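Local coordinates for dual specificity phosphatase-like 15 isoform a (Homo sapiens, PDB 1YZ4), which removes phosphate from phosphotyrosine, phosphoserine and phosphothreonine in proteins and may act on MAPK13, ATF2, ERBB3, PDGFRB and SNX6, at residues I37-E42 and I51-I56; V58-E63 and N129-F134; P65-F70 and R135-E140. The protein carries 1 engineered substitution. All coordinates share one frame; numbering follows the deposited sequence.

Interaction 1 (I37-E42 and I51-I56). With BOG (octyl beta-D-glucopyranoside), chain C.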
loop_
_atom_site.group_PDB
_atom_site.type_symbol
_atom_site.label_atom_id
_atom_site.label_comp_id
_atom_site.label_asym_id
_atom_site.label_seq_id
_atom_site.Cartn_x
_atom_site.Cartn_y
_atom_site.Cartn_z
ATOM N N ILE A 37 -2.400 -9.014 -3.264
ATOM C CA ILE A 37 -3.121 -7.773 -3.441
ATOM C C ILE A 37 -3.882 -7.424 -2.182
ATOM O O ILE A 37 -4.426 -8.294 -1.499
ATOM C CB ILE A 37 -4.167 -7.872 -4.584
ATOM C CG1 ILE A 37 -3.476 -8.105 -5.933
ATOM C CG2 ILE A 37 -5.032 -6.600 -4.614
ATOM C CD1 ILE A 37 -4.473 -8.305 -7.107
ATOM N N ILE A 38 -3.900 -6.139 -1.870
ATOM C CA ILE A 38 -4.646 -5.657 -0.733
ATOM C C ILE A 38 -5.703 -4.789 -1.387
ATOM O O ILE A 38 -5.375 -3.822 -2.072
ATOM C CB ILE A 38 -3.793 -4.784 0.201
ATOM C CG1 ILE A 38 -2.699 -5.628 0.861
ATOM C CG2 ILE A 38 -4.690 -4.124 1.257
ATOM C CD1 ILE A 38 -1.910 -4.864 1.916
ATOM N N SER A 39 -6.965 -5.164 -1.221
ATOM C CA SER A 39 -8.048 -4.386 -1.790
ATOM C C SER A 39 -8.697 -3.547 -0.697
ATOM O O SER A 39 -9.220 -4.079 0.289
ATOM C CB SER A 39 -9.092 -5.303 -2.424
ATOM O OG SER A 39 -8.527 -6.036 -3.492
ATOM N N ILE A 40 -8.638 -2.234 -0.869
ATOM C CA ILE A 40 -9.238 -1.305 0.071
ATOM C C ILE A 40 -10.451 -0.750 -0.659
ATOM O O ILE A 40 -10.368 0.269 -1.350
ATOM C CB ILE A 40 -8.273 -0.159 0.420
ATOM C CG1 ILE A 40 -6.898 -0.726 0.776
ATOM C CG2 ILE A 40 -8.798 0.611 1.613
ATOM C CD1 ILE A 40 -5.825 0.330 0.914
ATOM N N HIS A 41 -11.575 -1.444 -0.514
ATOM C CA HIS A 41 -12.811 -1.063 -1.181
ATOM C C HIS A 41 -13.959 -1.316 -0.217
ATOM O O HIS A 41 -13.908 -2.265 0.558
ATOM C CB HIS A 41 -12.977 -1.921 -2.438
ATOM C CG HIS A 41 -14.054 -1.452 -3.362
ATOM N ND1 HIS A 41 -14.096 -0.167 -3.865
ATOM C CD2 HIS A 41 -15.095 -2.111 -3.926
ATOM C CE1 HIS A 41 -15.113 -0.059 -4.703
ATOM N NE2 HIS A 41 -15.735 -1.223 -4.757
ATOM N N GLU A 42 -14.993 -0.480 -0.269
ATOM C CA GLU A 42 -16.138 -0.640 0.628
ATOM C C GLU A 42 -16.845 -1.988 0.498
ATOM O O GLU A 42 -17.346 -2.516 1.486
ATOM C CB GLU A 42 -17.189 0.457 0.401
ATOM C CG GLU A 42 -16.735 1.883 0.646
ATOM C CD GLU A 42 -16.118 2.526 -0.586
ATOM O OE1 GLU A 42 -16.181 3.773 -0.693
ATOM O OE2 GLU A 42 -15.567 1.796 -1.439
ATOM N N ILE A 51 -3.922 -15.548 -6.734
ATOM C CA ILE A 51 -3.535 -14.321 -6.046
ATOM C C ILE A 51 -4.115 -14.356 -4.637
ATOM O O ILE A 51 -5.267 -14.732 -4.434
ATOM C CB ILE A 51 -4.038 -13.039 -6.786
ATOM C CG1 ILE A 51 -3.311 -12.888 -8.130
ATOM C CG2 ILE A 51 -3.779 -11.800 -5.928
ATOM C CD1 ILE A 51 -3.655 -11.613 -8.901
ATOM N N THR A 52 -3.306 -13.980 -3.659
ATOM C CA THR A 52 -3.757 -13.972 -2.278
ATOM C C THR A 52 -4.242 -12.571 -1.932
ATOM O O THR A 52 -3.489 -11.604 -2.019
ATOM C CB THR A 52 -2.624 -14.382 -1.336
ATOM O OG1 THR A 52 -2.087 -15.635 -1.771
ATOM C CG2 THR A 52 -3.139 -14.532 0.088
ATOM N N TYR A 53 -5.508 -12.467 -1.551
ATOM C CA TYR A 53 -6.087 -11.174 -1.226
ATOM C C TYR A 53 -6.237 -10.884 0.250
ATOM O O TYR A 53 -6.355 -11.779 1.091
ATOM C CB TYR A 53 -7.483 -11.024 -1.847
ATOM C CG TYR A 53 -7.521 -10.877 -3.344
ATOM C CD1 TYR A 53 -7.276 -11.967 -4.173
ATOM C CD2 TYR A 53 -7.830 -9.650 -3.934
ATOM C CE1 TYR A 53 -7.342 -11.847 -5.555
ATOM C CE2 TYR A 53 -7.898 -9.514 -5.324
ATOM C CZ TYR A 53 -7.651 -10.618 -6.127
ATOM O OH TYR A 53 -7.697 -10.506 -7.493
ATOM N N LEU A 54 -6.252 -9.595 0.540
ATOM C CA LEU A 54 -6.458 -9.105 1.879
ATOM C C LEU A 54 -7.512 -8.033 1.629
ATOM O O LEU A 54 -7.265 -7.069 0.894
ATOM C CB LEU A 54 -5.178 -8.486 2.442
ATOM C CG LEU A 54 -5.268 -8.177 3.937
ATOM C CD1 LEU A 54 -5.467 -9.482 4.694
ATOM C CD2 LEU A 54 -4.007 -7.464 4.412
ATOM N N ARG A 55 -8.697 -8.220 2.199
ATOM C CA ARG A 55 -9.773 -7.258 2.020
ATOM C C ARG A 55 -9.855 -6.265 3.171
ATOM O O ARG A 55 -9.917 -6.649 4.339
ATOM C CB ARG A 55 -11.111 -7.980 1.859
ATOM C CG ARG A 55 -11.356 -8.539 0.463
ATOM C CD ARG A 55 -12.575 -9.467 0.446
ATOM N NE ARG A 55 -12.939 -9.900 -0.901
ATOM C CZ ARG A 55 -13.810 -10.872 -1.163
ATOM N NH1 ARG A 55 -14.405 -11.519 -0.166
ATOM N NH2 ARG A 55 -14.099 -11.189 -2.421
ATOM N N ILE A 56 -9.840 -4.985 2.815
ATOM C CA ILE A 56 -9.920 -3.890 3.773
ATOM C C ILE A 56 -11.083 -3.000 3.322
ATOM O O ILE A 56 -10.920 -2.135 2.462
ATOM C CB ILE A 56 -8.611 -3.070 3.783
ATOM C CG1 ILE A 56 -7.431 -3.977 4.154
ATOM C CG2 ILE A 56 -8.722 -1.917 4.775
ATOM C CD1 ILE A 56 -7.520 -4.612 5.558
HETATM C C1 BOG C . -17.003 5.149 -6.547
HETATM O O1 BOG C . -17.989 5.897 -7.267
HETATM C C2 BOG C . -16.159 6.118 -5.672
HETATM O O2 BOG C . -15.506 7.069 -6.492
HETATM C C3 BOG C . -15.118 5.316 -4.886
HETATM O O3 BOG C . -14.356 6.183 -4.069
HETATM C C4 BOG C . -15.853 4.306 -4.014
HETATM O O4 BOG C . -14.908 3.552 -3.279
HETATM C C5 BOG C . -16.705 3.363 -4.909
HETATM O O5 BOG C . -17.639 4.163 -5.678
HETATM C C6 BOG C . -17.482 2.368 -4.047
HETATM O O6 BOG C . -18.357 1.588 -4.846
HETATM C "C1'" BOG C . -18.568 5.227 -8.397
HETATM C "C2'" BOG C . -18.595 6.253 -9.510
HETATM C "C3'" BOG C . -17.221 6.329 -10.142
HETATM C "C4'" BOG C . -17.127 7.355 -11.257
HETATM C "C5'" BOG C . -15.722 7.389 -11.871
HETATM C "C6'" BOG C . -14.612 7.456 -10.830
HETATM C "C7'" BOG C . -13.259 7.474 -11.493
HETATM C "C8'" BOG C . -12.166 7.531 -10.460
#
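Ile-37 keeps CG1 beside its own backbone N (chi1 -64°) with an extended chain beyond, which puts CG1 3.7 Å from Ile-51 CG2 and CD1 4.0 Å from Tyr-53 CE2. The two segments form the last parallel pair, 36-40 with 52-56, of the mixed central sheet in this phosphatase catalytic domain; strand 52-56 is outermost. Alternating backbone bonds join them, among them Ser-39 N to Leu-54 O at 2.9 Å and Ile-56 N to Ser-39 O at 2.8 Å.

Ile-37, Ser-39 and Tyr-53 share one face. There Ser-39 OG, weakly hydrogen-bonded with His-90 NE2, lies at the Tyr-53 ring edge, near its plane and 3.7 Å from CD2, while Tyr-53 OH bonds to Leu-48 N. On the other face Ile-38 lies alongside both Leu-54 and Ile-56, its CG2 4.0 Å from Ile-56 CG1. Leu-54 and Ile-38 pack on Phe-76, and Ile-56 on Cys-73, of helix 70-82. Ile-40 comes close to Ser-91, the engineered residue at the predicted phosphocysteine position. Past the strand sits octyl glucoside, a ligand also hydrogen-bonded to Arg-97 NH2; Glu-42 bends at chi2 (88°), and its OE2 accepts a 2.6 Å hydrogen bond from the glucoside O4.

Interaction 2 (V58-E63 and N129-F134)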
loop_
_atom_site.group_PDB
_atom_site.type_symbol
_atom_site.label_atom_id
_atom_site.label_comp_id
_atom_site.label_asym_id
_atom_site.label_seq_id
_atom_site.Cartn_x
_atom_site.Cartn_y
_atom_site.Cartn_z
ATOM N N VAL A 58 -12.858 -0.152 3.574
ATOM C CA VAL A 58 -12.796 1.211 4.076
ATOM C C VAL A 58 -13.075 2.236 2.984
ATOM O O VAL A 58 -12.588 2.112 1.860
ATOM C CB VAL A 58 -11.404 1.483 4.692
ATOM C CG1 VAL A 58 -11.200 2.963 4.920
ATOM C CG2 VAL A 58 -11.268 0.727 5.999
ATOM N N ALA A 59 -13.861 3.248 3.330
ATOM C CA ALA A 59 -14.207 4.309 2.395
ATOM C C ALA A 59 -13.162 5.427 2.461
ATOM O O ALA A 59 -12.396 5.513 3.423
ATOM C CB ALA A 59 -15.597 4.863 2.731
ATOM N N ASP A 60 -13.122 6.279 1.443
ATOM C CA ASP A 60 -12.170 7.378 1.448
ATOM C C ASP A 60 -12.748 8.653 2.058
ATOM O O ASP A 60 -13.234 9.526 1.337
ATOM C CB ASP A 60 -11.664 7.681 0.033
ATOM C CG ASP A 60 -10.581 8.748 0.030
ATOM O OD1 ASP A 60 -9.858 8.810 1.049
ATOM O OD2 ASP A 60 -10.441 9.504 -0.965
ATOM N N THR A 61 -12.716 8.740 3.387
ATOM C CA THR A 61 -13.191 9.921 4.105
ATOM C C THR A 61 -12.204 10.137 5.240
ATOM O O THR A 61 -11.718 9.180 5.845
ATOM C CB THR A 61 -14.613 9.744 4.689
ATOM O OG1 THR A 61 -14.530 9.227 6.022
ATOM C CG2 THR A 61 -15.427 8.790 3.834
ATOM N N PRO A 62 -11.885 11.402 5.543
ATOM C CA PRO A 62 -10.932 11.705 6.614
ATOM C C PRO A 62 -11.282 11.221 8.017
ATOM O O PRO A 62 -10.424 11.218 8.899
ATOM C CB PRO A 62 -10.780 13.229 6.524
ATOM C CG PRO A 62 -12.078 13.681 5.922
ATOM C CD PRO A 62 -12.352 12.632 4.878
ATOM N N GLU A 63 -12.524 10.798 8.225
ATOM C CA GLU A 63 -12.935 10.324 9.545
ATOM C C GLU A 63 -12.719 8.822 9.750
ATOM O O GLU A 63 -12.719 8.325 10.879
ATOM C CB GLU A 63 -14.404 10.672 9.783
ATOM C CG GLU A 63 -14.657 12.165 9.866
ATOM C CD GLU A 63 -16.080 12.490 10.269
ATOM O OE1 GLU A 63 -16.531 11.979 11.319
ATOM O OE2 GLU A 63 -16.745 13.258 9.541
ATOM N N ASN A 129 -2.061 11.180 -3.161
ATOM C CA ASN A 129 -2.560 12.199 -2.255
ATOM C C ASN A 129 -3.564 11.676 -1.231
ATOM O O ASN A 129 -4.766 11.598 -1.486
ATOM C CB ASN A 129 -3.162 13.348 -3.081
ATOM C CG ASN A 129 -3.928 14.351 -2.235
ATOM O OD1 ASN A 129 -3.611 14.574 -1.062
ATOM N ND2 ASN A 129 -4.938 14.981 -2.839
ATOM N N PRO A 130 -3.075 11.280 -0.053
ATOM C CA PRO A 130 -4.004 10.782 0.966
ATOM C C PRO A 130 -4.828 11.946 1.516
ATOM O O PRO A 130 -4.337 13.073 1.602
ATOM C CB PRO A 130 -3.074 10.148 2.003
ATOM C CG PRO A 130 -1.798 10.880 1.822
ATOM C CD PRO A 130 -1.678 11.026 0.333
ATOM N N ASN A 131 -6.083 11.682 1.870
ATOM C CA ASN A 131 -6.942 12.744 2.386
ATOM C C ASN A 131 -6.397 13.325 3.704
ATOM O O ASN A 131 -5.638 12.667 4.423
ATOM C CB ASN A 131 -8.390 12.235 2.546
ATOM C CG ASN A 131 -8.582 11.339 3.763
ATOM O OD1 ASN A 131 -8.267 11.733 4.892
ATOM N ND2 ASN A 131 -9.121 10.132 3.543
ATOM N N PRO A 132 -6.777 14.572 4.033
ATOM C CA PRO A 132 -6.325 15.246 5.257
ATOM C C PRO A 132 -6.351 14.387 6.524
ATOM O O PRO A 132 -5.415 14.429 7.324
ATOM C CB PRO A 132 -7.270 16.441 5.353
ATOM C CG PRO A 132 -7.517 16.768 3.920
ATOM C CD PRO A 132 -7.759 15.409 3.319
ATOM N N GLY A 133 -7.418 13.611 6.701
ATOM C CA GLY A 133 -7.526 12.772 7.883
ATOM C C GLY A 133 -6.522 11.638 7.922
ATOM O O GLY A 133 -6.001 11.290 8.984
ATOM N N PHE A 134 -6.244 11.054 6.762
ATOM C CA PHE A 134 -5.286 9.955 6.700
ATOM C C PHE A 134 -3.866 10.461 6.940
ATOM O O PHE A 134 -3.011 9.728 7.428
ATOM C CB PHE A 134 -5.362 9.247 5.338
ATOM C CG PHE A 134 -6.663 8.541 5.095
ATOM C CD1 PHE A 134 -7.596 8.394 6.121
ATOM C CD2 PHE A 134 -6.949 7.999 3.848
ATOM C CE1 PHE A 134 -8.793 7.716 5.902
ATOM C CE2 PHE A 134 -8.140 7.321 3.621
ATOM C CZ PHE A 134 -9.065 7.179 4.649
#
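Asp-60 and Asn-131 run antiparallel alongside each other with their carboxylate and amide planes 28° apart, and Asn-131 ND2 gives a straight 2.9 Å hydrogen bond to the syn side of Asp-60 OD1. The acceptor lies in the amide plane of Asn-131, although the donor stands well out of the carboxylate plane. Asn-131 is the N-cap residue of helix 132-143, and its OD1 accepts the N-H of Phe-134 at 2.8 Å, from above its carbonyl plane. One amide thus ties loop 58-63 to the helix start.

Pro-62 crosses Asn-131 at about a right angle, its CB 3.3 Å from Asn-131 OD1. Next to it Gly-133, having no side chain, lets its CA approach Pro-62 O to 3.4 Å in a CH...O contact. The Phe-134 ring lies with one face under Asn-131 CG; Ala-59 O is at its edge, near the ring plane, and Thr-61 O is 3.3 Å from Phe-134 CE1.

Asp-60 lies near a bound sulfate, probably from the crystallisation liquor; the nearest side-chain atoms of Asp-60 and Ser-91, the altered residue at the predicted phosphocysteine position, are about 7 Å apart. The contact joins the loop leaving strand 52-56 to the start of helix 132-143, with Arg-97 and Thr-100 of helix 97-110 packed against Phe-134.

Interaction 3 (P65-F70 and R135-E140)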
loop_
_atom_site.group_PDB
_atom_site.type_symbol
_atom_site.label_atom_id
_atom_site.label_comp_id
_atom_site.label_asym_id
_atom_site.label_seq_id
_atom_site.Cartn_x
_atom_site.Cartn_y
_atom_site.Cartn_z
ATOM N N PRO A 65 -10.916 5.511 10.339
ATOM C CA PRO A 65 -9.646 5.127 10.958
ATOM C C PRO A 65 -8.912 3.983 10.259
ATOM O O PRO A 65 -8.854 2.882 10.794
ATOM C CB PRO A 65 -10.066 4.753 12.370
ATOM C CG PRO A 65 -11.383 4.074 12.120
ATOM C CD PRO A 65 -12.058 4.989 11.114
ATOM N N ILE A 66 -8.348 4.243 9.075
ATOM C CA ILE A 66 -7.608 3.201 8.354
ATOM C C ILE A 66 -6.401 2.773 9.167
ATOM O O ILE A 66 -5.823 1.718 8.913
ATOM C CB ILE A 66 -7.071 3.664 6.963
ATOM C CG1 ILE A 66 -6.946 5.180 6.915
ATOM C CG2 ILE A 66 -7.937 3.121 5.846
ATOM C CD1 ILE A 66 -5.831 5.703 7.746
ATOM N N LYS A 67 -6.017 3.603 10.133
ATOM C CA LYS A 67 -4.862 3.304 10.973
ATOM C C LYS A 67 -5.065 2.000 11.724
ATOM O O LYS A 67 -4.103 1.379 12.169
ATOM C CB LYS A 67 -4.588 4.445 11.962
ATOM C CG LYS A 67 -5.568 4.567 13.127
ATOM C CD LYS A 67 -5.344 5.889 13.860
ATOM C CE LYS A 67 -6.186 6.016 15.121
ATOM N NZ LYS A 67 -5.652 5.201 16.253
ATOM N N LYS A 68 -6.320 1.584 11.860
ATOM C CA LYS A 68 -6.611 0.338 12.548
ATOM C C LYS A 68 -6.200 -0.867 11.707
ATOM O O LYS A 68 -6.143 -1.986 12.211
ATOM C CB LYS A 68 -8.097 0.255 12.900
ATOM C CG LYS A 68 -8.504 1.183 14.045
ATOM C CD LYS A 68 -10.004 1.094 14.335
ATOM C CE LYS A 68 -10.445 2.091 15.406
ATOM N NZ LYS A 68 -11.929 2.075 15.581
ATOM N N HIS A 69 -5.905 -0.641 10.430
ATOM C CA HIS A 69 -5.500 -1.735 9.555
ATOM C C HIS A 69 -4.027 -1.683 9.139
ATOM O O HIS A 69 -3.563 -2.534 8.380
ATOM C CB HIS A 69 -6.385 -1.777 8.305
ATOM C CG HIS A 69 -7.838 -1.992 8.598
ATOM N ND1 HIS A 69 -8.697 -0.958 8.907
ATOM C CD2 HIS A 69 -8.583 -3.124 8.634
ATOM C CE1 HIS A 69 -9.908 -1.444 9.118
ATOM N NE2 HIS A 69 -9.867 -2.756 8.959
ATOM N N PHE A 70 -3.299 -0.692 9.644
ATOM C CA PHE A 70 -1.884 -0.536 9.330
ATOM C C PHE A 70 -1.031 -1.760 9.665
ATOM O O PHE A 70 -0.261 -2.239 8.830
ATOM C CB PHE A 70 -1.300 0.678 10.067
ATOM C CG PHE A 70 -1.705 2.013 9.484
ATOM C CD1 PHE A 70 -2.568 2.091 8.391
ATOM C CD2 PHE A 70 -1.201 3.196 10.022
ATOM C CE1 PHE A 70 -2.921 3.321 7.841
ATOM C CE2 PHE A 70 -1.547 4.437 9.479
ATOM C CZ PHE A 70 -2.410 4.497 8.384
ATOM N N ARG A 135 -3.621 11.719 6.598
ATOM C CA ARG A 135 -2.297 12.295 6.786
ATOM C C ARG A 135 -2.011 12.453 8.277
ATOM O O ARG A 135 -0.883 12.236 8.724
ATOM C CB ARG A 135 -2.207 13.625 6.022
ATOM C CG ARG A 135 -2.567 13.434 4.537
ATOM C CD ARG A 135 -2.730 14.720 3.749
ATOM N NE ARG A 135 -1.458 15.301 3.343
ATOM C CZ ARG A 135 -1.066 15.446 2.080
ATOM N NH1 ARG A 135 -1.839 15.048 1.080
ATOM N NH2 ARG A 135 0.099 16.013 1.817
ATOM N N GLN A 136 -3.045 12.792 9.047
ATOM C CA GLN A 136 -2.913 12.954 10.496
ATOM C C GLN A 136 -2.654 11.592 11.111
ATOM O O GLN A 136 -1.807 11.450 12.000
ATOM C CB GLN A 136 -4.190 13.545 11.096
ATOM C CG GLN A 136 -4.466 14.976 10.661
ATOM C CD GLN A 136 -5.676 15.580 11.349
ATOM O OE1 GLN A 136 -6.818 15.177 11.105
ATOM N NE2 GLN A 136 -5.430 16.552 12.220
ATOM N N GLN A 137 -3.395 10.595 10.629
ATOM C CA GLN A 137 -3.245 9.233 11.103
ATOM C C GLN A 137 -1.833 8.760 10.768
ATOM O O GLN A 137 -1.234 7.985 11.518
ATOM C CB GLN A 137 -4.295 8.324 10.455
ATOM C CG GLN A 137 -5.709 8.623 10.922
ATOM C CD GLN A 137 -6.745 7.677 10.338
ATOM O OE1 GLN A 137 -6.567 6.456 10.344
ATOM N NE2 GLN A 137 -7.844 8.237 9.848
ATOM N N LEU A 138 -1.301 9.231 9.645
ATOM C CA LEU A 138 0.061 8.871 9.260
ATOM C C LEU A 138 1.013 9.560 10.242
ATOM O O LEU A 138 2.041 9.003 10.629
ATOM C CB LEU A 138 0.347 9.310 7.815
ATOM C CG LEU A 138 -0.299 8.412 6.746
ATOM C CD1 LEU A 138 -0.289 9.104 5.389
ATOM C CD2 LEU A 138 0.450 7.066 6.681
ATOM N N GLU A 139 0.650 10.770 10.651
ATOM C CA GLU A 139 1.445 11.535 11.607
ATOM C C GLU A 139 1.575 10.715 12.892
ATOM O O GLU A 139 2.676 10.511 13.401
ATOM C CB GLU A 139 0.754 12.866 11.920
ATOM C CG GLU A 139 1.470 14.101 11.404
ATOM C CD GLU A 139 2.760 14.382 12.143
ATOM O OE1 GLU A 139 3.662 13.520 12.124
ATOM O OE2 GLU A 139 2.872 15.469 12.742
ATOM N N GLU A 140 0.434 10.254 13.406
ATOM C CA GLU A 140 0.400 9.449 14.624
ATOM C C GLU A 140 1.310 8.246 14.456
ATOM O O GLU A 140 2.261 8.063 15.205
ATOM C CB GLU A 140 -1.017 8.940 14.901
ATOM C CG GLU A 140 -2.012 9.977 15.395
ATOM C CD GLU A 140 -3.425 9.408 15.520
ATOM O OE1 GLU A 140 -3.597 8.361 16.193
ATOM O OE2 GLU A 140 -4.360 10.013 14.944
#
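The polar link is made by Gln-137, which meets the backbone of Lys-67. Its CG sits beside the backbone N (chi1 -68°) and the chain then runs extended (chi2 -177°), crossing the Lys-67 side chain at about a right angle and carrying the amide from helix 132-143 to the start of the 65-70 turn. There OE1 accepts the N-H of Lys-67 at 2.9 Å, although OE1 sits too near a neighbouring atom in the model for its position to be trusted closely. The other end of the amide is held too, since Gln-137 NE2 donates to Val-64 O; one side chain thereby bonds two backbone groups of the same loop.

The charged contact is long: Lys-67 bends at its last torsion (chi4 76°), and its NZ is 3.8 Å from Glu-140 OE1, a salt bridge on the solvent-facing side.

Within the alpha/beta fold of the protein tyrosine phosphatases, this is where the loop after strand 52-56 winds through a few helical residues into helix 70-82 and leans on helix 132-143.

The aromatic and apolar contacts lie deeper. Phe-70 points toward the helix and its CZ comes 4.2 Å from Leu-138 CD2; Gln-137 O makes an edge contact with the ring, 4.1 Å from Phe-70 CE2. Lys-67 CA covers one face of this ring, 3.5 Å above its centre. Phe-141 meets Phe-70 edge-to-face, and Thr-100 and Ala-104 of helix 97-110 pack against the same aromatic side chain.

Overall arrangement
All three contacts are partly buried, but interaction 1 lies nearer the middle of the chain, its centre about 10 Å from the chain's, against 14 and 13 Å for interactions 2 and 3. It belongs to the sheet and buries the largest surface. One face of the pair is lined by isoleucine and leucine, the other carries Ile-37 beside Ser-39, Tyr-53 and Arg-55, and the glucoside sits at the end. Interactions 2 and 3 share helix 132-143: in both, a side-chain amide from that helix or its cap grips the loop between strand 52-56 and helix 70-82. Phe-134 of interaction 2 packs on Ile-66 of interaction 3, and Ile-56 of interaction 1 meets His-69.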